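PDB 4TXG: chitinase from Chromobacterium violaceum, which probably binds chitin and hydrolyses its glycosidic bonds, as a chitinase of glycoside hydrolase family 18. Local coordinates for residues Q147-S152 against P244-L249; T165-S170 against T211-P216; A172-D177 against K230-L235; E222-L227 against L236-R241. One frame throughout, in Å; residues are numbered along the deposited sequence.

Contact 1 of 4, residues Q147-S152 against P244-L249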
loop_
_atom_site.group_PDB
_atom_site.type_symbol
_atom_site.label_atom_id
_atom_site.label_comp_id
_atom_site.label_asym_id
_atom_site.label_seq_id
_atom_site.Cartn_x
_atom_site.Cartn_y
_atom_site.Cartn_z
ATOM N N GLN A 147 -15.081 13.252 2.430
ATOM C CA GLN A 147 -15.731 13.598 3.685
ATOM C C GLN A 147 -15.284 12.593 4.734
ATOM O O GLN A 147 -15.683 11.426 4.676
ATOM C CB GLN A 147 -17.251 13.578 3.540
ATOM C CG GLN A 147 -17.790 14.500 2.454
ATOM C CD GLN A 147 -19.303 14.421 2.362
ATOM O OE1 GLN A 147 -19.998 14.473 3.378
ATOM N NE2 GLN A 147 -19.819 14.266 1.150
ATOM N N LEU A 148 -14.453 13.027 5.677
ATOM C CA LEU A 148 -13.845 12.094 6.628
ATOM C C LEU A 148 -14.506 12.111 8.005
ATOM O O LEU A 148 -14.938 13.155 8.494
ATOM C CB LEU A 148 -12.343 12.383 6.777
ATOM C CG LEU A 148 -11.437 12.108 5.576
ATOM C CD1 LEU A 148 -9.992 12.456 5.923
ATOM C CD2 LEU A 148 -11.514 10.637 5.088
ATOM N N ALA A 149 -14.579 10.930 8.612
ATOM C CA ALA A 149 -15.182 10.753 9.921
ATOM C C ALA A 149 -14.434 11.503 11.024
ATOM O O ALA A 149 -13.250 11.817 10.894
ATOM C CB ALA A 149 -15.251 9.262 10.258
ATOM N N ASN A 150 -15.158 11.787 12.104
ATOM C CA ASN A 150 -14.566 12.246 13.356
ATOM C C ASN A 150 -13.749 13.540 13.236
ATOM O O ASN A 150 -12.875 13.820 14.060
ATOM C CB ASN A 150 -13.718 11.107 13.944
ATOM C CG ASN A 150 -14.571 9.923 14.392
ATOM O OD1 ASN A 150 -15.566 10.108 15.085
ATOM N ND2 ASN A 150 -14.198 8.708 13.977
ATOM N N GLY A 151 -14.064 14.352 12.234
ATOM C CA GLY A 151 -13.426 15.651 12.091
ATOM C C GLY A 151 -11.951 15.605 11.736
ATOM O O GLY A 151 -11.231 16.574 11.963
ATOM N N SER A 152 -11.496 14.489 11.173
ATOM C CA SER A 152 -10.083 14.350 10.851
ATOM C C SER A 152 -9.721 14.989 9.508
ATOM O O SER A 152 -10.494 14.941 8.556
ATOM C CB SER A 152 -9.680 12.872 10.838
ATOM O OG SER A 152 -8.270 12.761 10.628
ATOM N N PRO A 244 -21.364 6.940 12.058
ATOM C CA PRO A 244 -21.872 6.795 10.682
ATOM C C PRO A 244 -20.914 7.268 9.590
ATOM O O PRO A 244 -21.130 6.988 8.406
ATOM C CB PRO A 244 -23.139 7.653 10.688
ATOM C CG PRO A 244 -22.896 8.672 11.764
ATOM C CD PRO A 244 -22.124 7.941 12.830
ATOM N N GLY A 245 -19.866 7.973 9.986
ATOM C CA GLY A 245 -18.903 8.480 9.035
ATOM C C GLY A 245 -17.780 7.502 8.780
ATOM O O GLY A 245 -17.095 7.594 7.757
ATOM N N VAL A 246 -17.593 6.555 9.695
ATOM C CA VAL A 246 -16.493 5.603 9.576
ATOM C C VAL A 246 -16.806 4.572 8.496
ATOM O O VAL A 246 -17.884 3.981 8.493
ATOM C CB VAL A 246 -16.210 4.900 10.921
ATOM C CG1 VAL A 246 -15.142 3.815 10.749
ATOM C CG2 VAL A 246 -15.776 5.923 11.959
ATOM N N LYS A 247 -15.862 4.368 7.578
ATOM C CA LYS A 247 -16.042 3.408 6.487
ATOM C C LYS A 247 -15.502 2.028 6.854
ATOM O O LYS A 247 -14.501 1.924 7.558
ATOM C CB LYS A 247 -15.336 3.908 5.220
ATOM C CG LYS A 247 -15.782 5.292 4.766
ATOM C CD LYS A 247 -17.218 5.230 4.232
ATOM C CE LYS A 247 -17.883 6.599 4.236
ATOM N NZ LYS A 247 -17.039 7.606 3.568
ATOM N N THR A 248 -16.156 0.971 6.376
ATOM C CA THR A 248 -15.537 -0.353 6.436
ATOM C C THR A 248 -15.301 -0.902 5.033
ATOM O O THR A 248 -16.130 -0.736 4.130
ATOM C CB THR A 248 -16.380 -1.359 7.253
ATOM O OG1 THR A 248 -17.709 -1.445 6.718
ATOM C CG2 THR A 248 -16.440 -0.925 8.711
ATOM N N LEU A 249 -14.143 -1.532 4.847
ATOM C CA LEU A 249 -13.802 -2.140 3.572
ATOM C C LEU A 249 -13.356 -3.578 3.797
ATOM O O LEU A 249 -12.739 -3.891 4.818
ATOM C CB LEU A 249 -12.696 -1.351 2.853
ATOM C CG LEU A 249 -13.097 0.064 2.396
ATOM C CD1 LEU A 249 -12.746 1.089 3.464
ATOM C CD2 LEU A 249 -12.440 0.418 1.075
HETATM O O HOH W 1 -14.982 8.827 4.304
HETATM O O HOH W 2 -17.394 10.147 6.515
HETATM O O HOH W 3 -14.175 8.437 6.927
#
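V246 turns CG2 toward A149 because CG1 stands anti to its backbone N (chi1 175°), which leaves CG2 beside that N. N150 has CG beside its own backbone N (chi1 -67°), and this brings its amide to the same methyl. V246 CG2 therefore meets two groups, A149 CB at 3.8 Å and N150 ND2 at 3.8 Å. The amide makes its polar bonds elsewhere: N150 ND2 donates to the backbone O of W180 and of L183. A149 points its CB toward the other chain segment and rests on the peptide between G245 and V246, 3.4 Å from G245 C. G245, with no side chain, lets the methyl come this close. Here the loop before strand 155-161 meets the turn that leads into strand 247-253, and both strands belong to the parallel barrel of the family 18 TIM-barrel domain. Beside the apolar patch the polar groups are joined through water. One water donates to Q147 O and to G245 O. Another accepts from A149 N at 3.0 Å and lies 3.2 Å from G245 O, to which it probably donates. K247 bends back along the gap, and a third water accepts from K247 NZ and probably donates to Q147 O.

Contact 2 of 4, residues T165-S170 against T211-P216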
loop_
_atom_site.group_PDB
_atom_site.type_symbol
_atom_site.label_atom_id
_atom_site.label_comp_id
_atom_site.label_asym_id
_atom_site.label_seq_id
_atom_site.Cartn_x
_atom_site.Cartn_y
_atom_site.Cartn_z
ATOM N N THR A 165 -9.799 -14.002 17.954
ATOM C CA THR A 165 -11.134 -14.217 18.486
ATOM C C THR A 165 -11.101 -14.585 19.957
ATOM O O THR A 165 -12.129 -14.563 20.628
ATOM C CB THR A 165 -11.853 -15.338 17.737
ATOM O OG1 THR A 165 -11.177 -16.577 17.995
ATOM C CG2 THR A 165 -11.843 -15.058 16.246
ATOM N N GLY A 166 -9.915 -14.943 20.438
ATOM C CA GLY A 166 -9.749 -15.368 21.816
ATOM C C GLY A 166 -10.261 -16.762 22.141
ATOM O O GLY A 166 -10.206 -17.180 23.297
ATOM N N LYS A 167 -10.746 -17.497 21.145
ATOM C CA LYS A 167 -11.381 -18.790 21.432
ATOM C C LYS A 167 -10.377 -19.849 21.901
ATOM O O LYS A 167 -10.755 -20.821 22.564
ATOM C CB LYS A 167 -12.142 -19.301 20.203
ATOM C CG LYS A 167 -13.330 -18.436 19.794
ATOM C CD LYS A 167 -14.395 -18.398 20.881
ATOM C CE LYS A 167 -15.603 -17.565 20.456
ATOM N NZ LYS A 167 -16.683 -17.598 21.489
ATOM N N ASP A 168 -9.101 -19.662 21.572
ATOM C CA ASP A 168 -8.067 -20.602 22.008
ATOM C C ASP A 168 -7.436 -20.165 23.330
ATOM O O ASP A 168 -6.512 -20.807 23.829
ATOM C CB ASP A 168 -6.987 -20.762 20.930
ATOM C CG ASP A 168 -6.239 -19.466 20.643
ATOM O OD1 ASP A 168 -6.631 -18.406 21.179
ATOM O OD2 ASP A 168 -5.262 -19.504 19.862
ATOM N N GLY A 169 -7.928 -19.065 23.889
ATOM C CA GLY A 169 -7.425 -18.576 25.159
ATOM C C GLY A 169 -6.407 -17.453 25.054
ATOM O O GLY A 169 -6.037 -16.861 26.067
ATOM N N SER A 170 -5.949 -17.155 23.840
ATOM C CA SER A 170 -5.023 -16.040 23.631
ATOM C C SER A 170 -5.800 -14.722 23.688
ATOM O O SER A 170 -7.030 -14.731 23.612
ATOM C CB SER A 170 -4.285 -16.198 22.295
ATOM O OG SER A 170 -5.191 -16.230 21.201
ATOM N N THR A 211 -19.046 -14.361 10.330
ATOM C CA THR A 211 -20.515 -14.354 10.359
ATOM C C THR A 211 -21.163 -15.379 11.274
ATOM O O THR A 211 -22.392 -15.394 11.393
ATOM C CB THR A 211 -21.108 -14.586 8.944
ATOM O OG1 THR A 211 -20.813 -15.918 8.508
ATOM C CG2 THR A 211 -20.546 -13.586 7.944
ATOM N N ASP A 212 -20.378 -16.242 11.916
ATOM C CA ASP A 212 -20.989 -17.298 12.739
ATOM C C ASP A 212 -20.238 -17.536 14.041
ATOM O O ASP A 212 -19.844 -18.661 14.360
ATOM C CB ASP A 212 -21.083 -18.615 11.958
ATOM C CG ASP A 212 -22.006 -19.623 12.632
ATOM O OD1 ASP A 212 -22.939 -19.177 13.335
ATOM O OD2 ASP A 212 -21.804 -20.851 12.476
ATOM N N MET A 213 -20.057 -16.470 14.805
ATOM C CA MET A 213 -19.331 -16.563 16.056
ATOM C C MET A 213 -19.939 -15.561 17.018
ATOM O O MET A 213 -20.459 -14.529 16.600
ATOM C CB MET A 213 -17.829 -16.304 15.825
ATOM C CG MET A 213 -16.977 -16.381 17.084
ATOM S SD MET A 213 -15.215 -16.341 16.693
ATOM C CE MET A 213 -14.955 -17.959 15.958
ATOM N N SER A 214 -19.899 -15.867 18.310
ATOM C CA SER A 214 -20.385 -14.913 19.297
ATOM C C SER A 214 -19.469 -14.951 20.509
ATOM O O SER A 214 -18.656 -15.868 20.655
ATOM C CB SER A 214 -21.839 -15.210 19.689
ATOM O OG SER A 214 -21.941 -16.437 20.383
ATOM N N TRP A 215 -19.596 -13.943 21.361
ATOM C CA TRP A 215 -18.721 -13.788 22.514
ATOM C C TRP A 215 -19.553 -13.520 23.765
ATOM O O TRP A 215 -19.611 -12.388 24.247
ATOM C CB TRP A 215 -17.715 -12.654 22.270
ATOM C CG TRP A 215 -16.736 -12.963 21.167
ATOM C CD1 TRP A 215 -15.540 -13.606 21.294
ATOM C CD2 TRP A 215 -16.881 -12.660 19.772
ATOM N NE1 TRP A 215 -14.929 -13.714 20.074
ATOM C CE2 TRP A 215 -15.730 -13.139 19.121
ATOM C CE3 TRP A 215 -17.870 -12.020 19.012
ATOM C CZ2 TRP A 215 -15.535 -13.004 17.744
ATOM C CZ3 TRP A 215 -17.672 -11.882 17.636
ATOM C CH2 TRP A 215 -16.519 -12.377 17.020
ATOM N N PRO A 216 -20.204 -14.572 24.288
ATOM C CA PRO A 216 -21.094 -14.468 25.447
ATOM C C PRO A 216 -20.375 -13.844 26.622
ATOM O O PRO A 216 -19.249 -14.245 26.911
ATOM C CB PRO A 216 -21.461 -15.925 25.750
ATOM C CG PRO A 216 -21.213 -16.653 24.485
ATOM C CD PRO A 216 -20.061 -15.964 23.832
#
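At the edge of the W215 indole, near the ring plane, lies T165 O, while M213 CG sits over one face, 3.7 Å above the plane and offset toward the rim. W215 NE1 donates to T165 O at 3.0 Å, with an N-H...O angle of 147°. The donor lies in the carbonyl plane, on a lone pair of the oxygen. K167 comes to the ring obliquely. Its NZ is 4.6 Å from the centroid of the five-membered ring of W215, an off-centre cation-pi contact. K167 NZ also donates to S214 O at 2.8 Å and approaches nearly along the C=O axis. The lysine chain bends at chi2 (-63°) and runs past M213 in the opposite direction, with K167 CE 3.8 Å from M213 CG. M213 SD also touches the methyl of T165, where the two side chains cross at about a right angle; T165 CG2 to M213 SD is 3.6 Å. K167 belongs to a type I turn from G166 to G169. Within the turn, D168 OD1 accepts from S170 N, an Asx turn, and from S170 OG. The contact lies at the surface and joins the loop after strand 155-161 to the loop before helix 231-242. From that helix H232 meets the W215 ring, and M213 is backbone-bonded to G231 at the helix start.

Contact 3 of 4, residues A172-D177 against K230-L235. With CS (cesium ion), chain N.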
loop_
_atom_site.group_PDB
_atom_site.type_symbol
_atom_site.label_atom_id
_atom_site.label_comp_id
_atom_site.label_asym_id
_atom_site.label_seq_id
_atom_site.Cartn_x
_atom_site.Cartn_y
_atom_site.Cartn_z
ATOM N N ALA A 172 -7.893 -11.646 22.921
ATOM C CA ALA A 172 -8.815 -11.345 21.835
ATOM C C ALA A 172 -8.740 -9.876 21.478
ATOM O O ALA A 172 -8.456 -9.032 22.325
ATOM C CB ALA A 172 -10.249 -11.721 22.222
ATOM N N TYR A 173 -8.993 -9.576 20.211
ATOM C CA TYR A 173 -9.215 -8.205 19.793
ATOM C C TYR A 173 -10.434 -8.208 18.894
ATOM O O TYR A 173 -10.381 -8.682 17.761
ATOM C CB TYR A 173 -7.998 -7.627 19.075
ATOM C CG TYR A 173 -8.115 -6.139 18.833
ATOM C CD1 TYR A 173 -8.746 -5.646 17.699
ATOM C CD2 TYR A 173 -7.606 -5.227 19.752
ATOM C CE1 TYR A 173 -8.859 -4.280 17.479
ATOM C CE2 TYR A 173 -7.714 -3.858 19.544
ATOM C CZ TYR A 173 -8.337 -3.393 18.401
ATOM O OH TYR A 173 -8.436 -2.033 18.193
ATOM N N LEU A 174 -11.536 -7.691 19.426
ATOM C CA LEU A 174 -12.834 -7.766 18.769
ATOM C C LEU A 174 -13.218 -6.425 18.170
ATOM O O LEU A 174 -12.573 -5.409 18.441
ATOM C CB LEU A 174 -13.899 -8.213 19.768
ATOM C CG LEU A 174 -13.559 -9.511 20.506
ATOM C CD1 LEU A 174 -14.733 -9.903 21.397
ATOM C CD2 LEU A 174 -13.225 -10.618 19.501
ATOM N N ALA A 175 -14.265 -6.417 17.350
ATOM C CA ALA A 175 -14.661 -5.185 16.669
ATOM C C ALA A 175 -15.076 -4.131 17.697
ATOM O O ALA A 175 -14.982 -2.926 17.455
ATOM C CB ALA A 175 -15.793 -5.463 15.671
ATOM N N SER A 176 -15.499 -4.596 18.867
ATOM C CA SER A 176 -15.874 -3.705 19.954
ATOM C C SER A 176 -14.673 -3.053 20.644
ATOM O O SER A 176 -14.849 -2.120 21.420
ATOM C CB SER A 176 -16.714 -4.469 20.984
ATOM O OG SER A 176 -16.058 -5.658 21.389
ATOM N N ASP A 177 -13.459 -3.538 20.362
ATOM C CA ASP A 177 -12.232 -2.979 20.943
ATOM C C ASP A 177 -11.603 -1.885 20.081
ATOM O O ASP A 177 -10.656 -1.208 20.502
ATOM C CB ASP A 177 -11.198 -4.092 21.166
ATOM C CG ASP A 177 -11.678 -5.134 22.161
ATOM O OD1 ASP A 177 -12.211 -4.732 23.210
ATOM O OD2 ASP A 177 -11.543 -6.348 21.888
ATOM N N LYS A 230 -23.880 -13.353 12.375
ATOM C CA LYS A 230 -23.282 -13.023 13.660
ATOM C C LYS A 230 -21.834 -12.592 13.427
ATOM O O LYS A 230 -21.552 -11.899 12.452
ATOM C CB LYS A 230 -23.376 -14.214 14.616
ATOM C CG LYS A 230 -24.820 -14.559 14.978
ATOM C CD LYS A 230 -24.912 -15.627 16.059
ATOM C CE LYS A 230 -24.373 -16.957 15.575
ATOM N NZ LYS A 230 -24.720 -18.060 16.529
ATOM N N GLY A 231 -20.934 -12.970 14.325
ATOM C CA GLY A 231 -19.508 -12.758 14.111
ATOM C C GLY A 231 -19.023 -11.316 14.101
ATOM O O GLY A 231 -19.729 -10.398 14.539
ATOM N N HIS A 232 -17.788 -11.123 13.625
ATOM C CA HIS A 232 -17.215 -9.781 13.503
ATOM C C HIS A 232 -18.133 -8.846 12.715
ATOM O O HIS A 232 -18.255 -7.665 13.040
ATOM C CB HIS A 232 -15.858 -9.809 12.788
ATOM C CG HIS A 232 -14.772 -10.552 13.515
ATOM N ND1 HIS A 232 -14.440 -10.309 14.829
ATOM C CD2 HIS A 232 -13.911 -11.498 13.072
ATOM C CE1 HIS A 232 -13.431 -11.096 15.177
ATOM N NE2 HIS A 232 -13.084 -11.813 14.127
ATOM N N PHE A 233 -18.753 -9.364 11.657
ATOM C CA PHE A 233 -19.529 -8.509 10.759
ATOM C C PHE A 233 -20.745 -7.899 11.463
ATOM O O PHE A 233 -21.118 -6.755 11.208
ATOM C CB PHE A 233 -19.995 -9.288 9.525
ATOM C CG PHE A 233 -18.892 -9.574 8.508
ATOM C CD1 PHE A 233 -17.570 -9.269 8.775
ATOM C CD2 PHE A 233 -19.211 -10.158 7.287
ATOM C CE1 PHE A 233 -16.569 -9.546 7.839
ATOM C CE2 PHE A 233 -18.231 -10.436 6.346
ATOM C CZ PHE A 233 -16.907 -10.121 6.620
ATOM N N ASN A 234 -21.374 -8.682 12.332
ATOM C CA ASN A 234 -22.509 -8.186 13.111
ATOM C C ASN A 234 -22.092 -6.964 13.949
ATOM O O ASN A 234 -22.767 -5.926 13.950
ATOM C CB ASN A 234 -23.056 -9.314 14.001
ATOM C CG ASN A 234 -24.343 -8.937 14.717
ATOM O OD1 ASN A 234 -24.361 -8.024 15.547
ATOM N ND2 ASN A 234 -25.419 -9.661 14.423
ATOM N N LEU A 235 -20.971 -7.082 14.652
ATOM C CA LEU A 235 -20.471 -5.971 15.455
ATOM C C LEU A 235 -20.069 -4.773 14.580
ATOM O O LEU A 235 -20.354 -3.632 14.937
ATOM C CB LEU A 235 -19.290 -6.431 16.325
ATOM C CG LEU A 235 -19.700 -7.391 17.455
ATOM C CD1 LEU A 235 -18.511 -7.838 18.300
ATOM C CD2 LEU A 235 -20.755 -6.727 18.342
HETATM CS CS CS N . -14.162 1.008 22.062
HETATM O O HOH W 4 -15.686 -8.750 16.797
HETATM O O HOH W 5 -16.638 -0.557 23.165
HETATM O O HOH W 6 -16.616 2.279 20.989
#
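A175 sets its methyl against the root of the L235 side chain, with A175 CB 3.7 Å from L235 CB. Both residues point their CB toward the opposite segment. L235 carries CG beside its backbone N (chi1 -70°), and CD1 reaches along to the backbone of S176, with L235 CD1 4.5 Å from S176 N. A second, looser contact lies one helical turn back. L174 CD2 comes to the edge of the H232 ring, near its plane, 4.4 Å from H232 CE1. Between these two contacts sits a water. It accepts from A175 N at 2.8 Å and lies in the ring plane of H232, 2.8 Å from H232 ND1. The other ring nitrogen, NE2, bonds to the backbone O of S162, and the two partners together fix the rotation of the ring. The loop has its own brace. L174 N donates almost straight to D177 OD2 at 2.8 Å, on the anti side of the carboxylate, 23° out of its plane, while D177 N bonds back to L174 O. At the far side S176 O binds a cesium ion at 3.3 Å, together with I178 O and two waters. W180 NE1 donates to A175 O. Helix 231-242 is the helix of the crossover from strand 185-193 to the parallel strand 247-253, as in a TIM barrel, and its first turns pack against the loop joining strands 155-161 and 185-193.

Contact 4 of 4, residues E222-L227 against L236-R241. With CS (cesium ion), chain E.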
loop_
_atom_site.group_PDB
_atom_site.type_symbol
_atom_site.label_atom_id
_atom_site.label_comp_id
_atom_site.label_asym_id
_atom_site.label_seq_id
_atom_site.Cartn_x
_atom_site.Cartn_y
_atom_site.Cartn_z
ATOM N N GLU A 222 -22.092 -7.792 22.227
ATOM C CA GLU A 222 -23.398 -8.428 22.088
ATOM C C GLU A 222 -23.888 -8.386 20.641
ATOM O O GLU A 222 -23.729 -7.377 19.947
ATOM C CB GLU A 222 -24.431 -7.766 23.011
ATOM C CG GLU A 222 -24.087 -7.829 24.501
ATOM C CD GLU A 222 -23.198 -6.677 24.974
ATOM O OE1 GLU A 222 -22.762 -5.850 24.141
ATOM O OE2 GLU A 222 -22.938 -6.595 26.192
ATOM N N MET A 223 -24.492 -9.487 20.206
ATOM C CA MET A 223 -24.986 -9.613 18.837
ATOM C C MET A 223 -26.307 -8.880 18.659
ATOM O O MET A 223 -27.153 -8.883 19.551
ATOM C CB MET A 223 -25.158 -11.091 18.465
ATOM C CG MET A 223 -23.841 -11.859 18.381
ATOM S SD MET A 223 -22.850 -11.341 16.968
ATOM C CE MET A 223 -21.280 -10.954 17.746
ATOM N N ASP A 224 -26.460 -8.235 17.510
ATOM C CA ASP A 224 -27.740 -7.676 17.083
ATOM C C ASP A 224 -28.551 -8.813 16.468
ATOM O O ASP A 224 -28.192 -9.336 15.415
ATOM C CB ASP A 224 -27.513 -6.539 16.073
ATOM C CG ASP A 224 -28.809 -5.929 15.530
ATOM O OD1 ASP A 224 -29.913 -6.467 15.755
ATOM O OD2 ASP A 224 -28.712 -4.883 14.848
ATOM N N ALA A 225 -29.646 -9.184 17.125
ATOM C CA ALA A 225 -30.458 -10.306 16.662
ATOM C C ALA A 225 -31.150 -10.035 15.327
ATOM O O ALA A 225 -31.668 -10.966 14.701
ATOM C CB ALA A 225 -31.502 -10.670 17.719
ATOM N N SER A 226 -31.186 -8.771 14.904
ATOM C CA SER A 226 -31.921 -8.394 13.698
ATOM C C SER A 226 -31.073 -8.499 12.426
ATOM O O SER A 226 -31.569 -8.255 11.324
ATOM C CB SER A 226 -32.486 -6.967 13.840
ATOM O OG SER A 226 -31.500 -5.975 13.549
ATOM N N LEU A 227 -29.805 -8.872 12.563
ATOM C CA LEU A 227 -28.961 -9.095 11.388
ATOM C C LEU A 227 -28.868 -10.582 11.082
ATOM O O LEU A 227 -28.762 -11.391 11.999
ATOM C CB LEU A 227 -27.558 -8.526 11.611
ATOM C CG LEU A 227 -27.526 -7.034 11.950
ATOM C CD1 LEU A 227 -26.107 -6.590 12.284
ATOM C CD2 LEU A 227 -28.086 -6.243 10.783
ATOM N N LEU A 236 -19.436 -5.017 13.434
ATOM C CA LEU A 236 -19.079 -3.903 12.545
ATOM C C LEU A 236 -20.324 -3.117 12.138
ATOM O O LEU A 236 -20.345 -1.884 12.190
ATOM C CB LEU A 236 -18.340 -4.404 11.294
ATOM C CG LEU A 236 -16.930 -4.961 11.509
ATOM C CD1 LEU A 236 -16.390 -5.480 10.174
ATOM C CD2 LEU A 236 -16.001 -3.910 12.083
ATOM N N THR A 237 -21.379 -3.835 11.769
ATOM C CA THR A 237 -22.618 -3.180 11.347
ATOM C C THR A 237 -23.210 -2.347 12.475
ATOM O O THR A 237 -23.655 -1.210 12.270
ATOM C CB THR A 237 -23.640 -4.217 10.863
ATOM O OG1 THR A 237 -23.099 -4.901 9.724
ATOM C CG2 THR A 237 -24.954 -3.540 10.459
ATOM N N GLN A 238 -23.198 -2.912 13.677
ATOM C CA GLN A 238 -23.721 -2.202 14.847
ATOM C C GLN A 238 -22.963 -0.920 15.185
ATOM O O GLN A 238 -23.563 0.121 15.453
ATOM C CB GLN A 238 -23.689 -3.115 16.057
ATOM C CG GLN A 238 -24.771 -4.155 16.082
ATOM C CD GLN A 238 -24.781 -4.863 17.406
ATOM O OE1 GLN A 238 -25.356 -4.366 18.370
ATOM N NE2 GLN A 238 -24.107 -6.007 17.478
ATOM N N TYR A 239 -21.639 -1.005 15.211
ATOM C CA TYR A 239 -20.848 0.149 15.627
ATOM C C TYR A 239 -20.885 1.251 14.581
ATOM O O TYR A 239 -20.809 2.428 14.924
ATOM C CB TYR A 239 -19.408 -0.261 15.946
ATOM C CG TYR A 239 -19.278 -0.782 17.355
ATOM C CD1 TYR A 239 -19.545 -2.107 17.650
ATOM C CD2 TYR A 239 -18.930 0.065 18.400
ATOM C CE1 TYR A 239 -19.458 -2.582 18.952
ATOM C CE2 TYR A 239 -18.837 -0.399 19.702
ATOM C CZ TYR A 239 -19.103 -1.723 19.972
ATOM O OH TYR A 239 -19.016 -2.187 21.270
ATOM N N LYS A 240 -21.030 0.885 13.311
ATOM C CA LYS A 240 -21.138 1.902 12.272
ATOM C C LYS A 240 -22.367 2.785 12.467
ATOM O O LYS A 240 -22.369 3.936 12.042
ATOM C CB LYS A 240 -21.162 1.265 10.879
ATOM C CG LYS A 240 -19.799 0.769 10.448
ATOM C CD LYS A 240 -19.573 0.956 8.962
ATOM C CE LYS A 240 -20.442 0.055 8.144
ATOM N NZ LYS A 240 -20.159 0.236 6.685
ATOM N N ARG A 241 -23.404 2.260 13.121
ATOM C CA ARG A 241 -24.585 3.075 13.399
ATOM C C ARG A 241 -24.270 4.195 14.384
ATOM O O ARG A 241 -24.828 5.295 14.298
ATOM C CB ARG A 241 -25.722 2.213 13.953
ATOM C CG ARG A 241 -26.133 1.086 13.033
ATOM C CD ARG A 241 -27.246 0.297 13.683
ATOM N NE ARG A 241 -27.639 -0.865 12.903
ATOM C CZ ARG A 241 -28.005 -2.016 13.455
ATOM N NH1 ARG A 241 -28.003 -2.137 14.775
ATOM N NH2 ARG A 241 -28.361 -3.036 12.692
HETATM CS CS CS E . -27.074 -5.388 20.546
#
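D224 and R241 cross at about a right angle, and the planes of carboxylate and guanidinium stand 74° apart. With CG anti to the backbone N (chi1 178°), D224 holds its carboxylate out to the helix. R241 extends from CG to NE and grips it end-on. NH1 and NH2 both donate to one oxygen: D224 OD2 is 2.8 Å from R241 NH1 and 2.9 Å from R241 NH2. The oxygen lies near the guanidinium plane. The other oxygen, OD1, is held within the loop, where S226 N and S226 OG approach it from the same face of the carboxylate. The carboxylate is thus held at both oxygens, by the arginine and by its own loop.

Q238 CG and CD lie against D224 CB, CD at 3.5 Å. Its amide is turned so that NE2 donates to E222 O at 2.8 Å and an angle of 173°. The acceptor lies in the amide plane, and the donor in the carbonyl plane. Q238 OE1 takes a cesium ion at 3.0 Å. L227 and T237 meet tip to tip, with L227 CD1 3.7 Å from T237 CB. L227 CD2 lies at the edge of the R241 guanidinium, near its plane. T237 OG1 bonds to Y229 OH and to F233 O.

N234 OD1, one turn earlier on helix 231-242, accepts from D224 N. D224 to L227 form a type I beta turn, and the bond from S226 N to D224 OD1 adds an Asx turn at its start. Such a turn, tied by its aspartate to a helix, lies here at the surface of the TIM-barrel domain.

In the fold
Contact 3 is buried, contacts 2 and 4 lie at the surface, and contact 1 is partly buried. Contacts 3 and 4 use successive parts of helix 231-242, centres about 9 Å apart. Contact 2 joins contact 3 through the backbone of T211 and M213, and W215 packs on M223 of contact 4. Contact 1 stands apart from contacts 2 and 3, but T248 OG1 is hydrogen-bonded to K240 NZ of contact 4 where the helix leads into strand 247-253. Chemistry follows place. Contacts 1 and 3 set alanine methyls on a peptide or aliphatic residue and add bridging waters. Contact 2 uses an indole, a lysine and backbone carbonyls, and contact 4 a salt bridge and a glutamine amide.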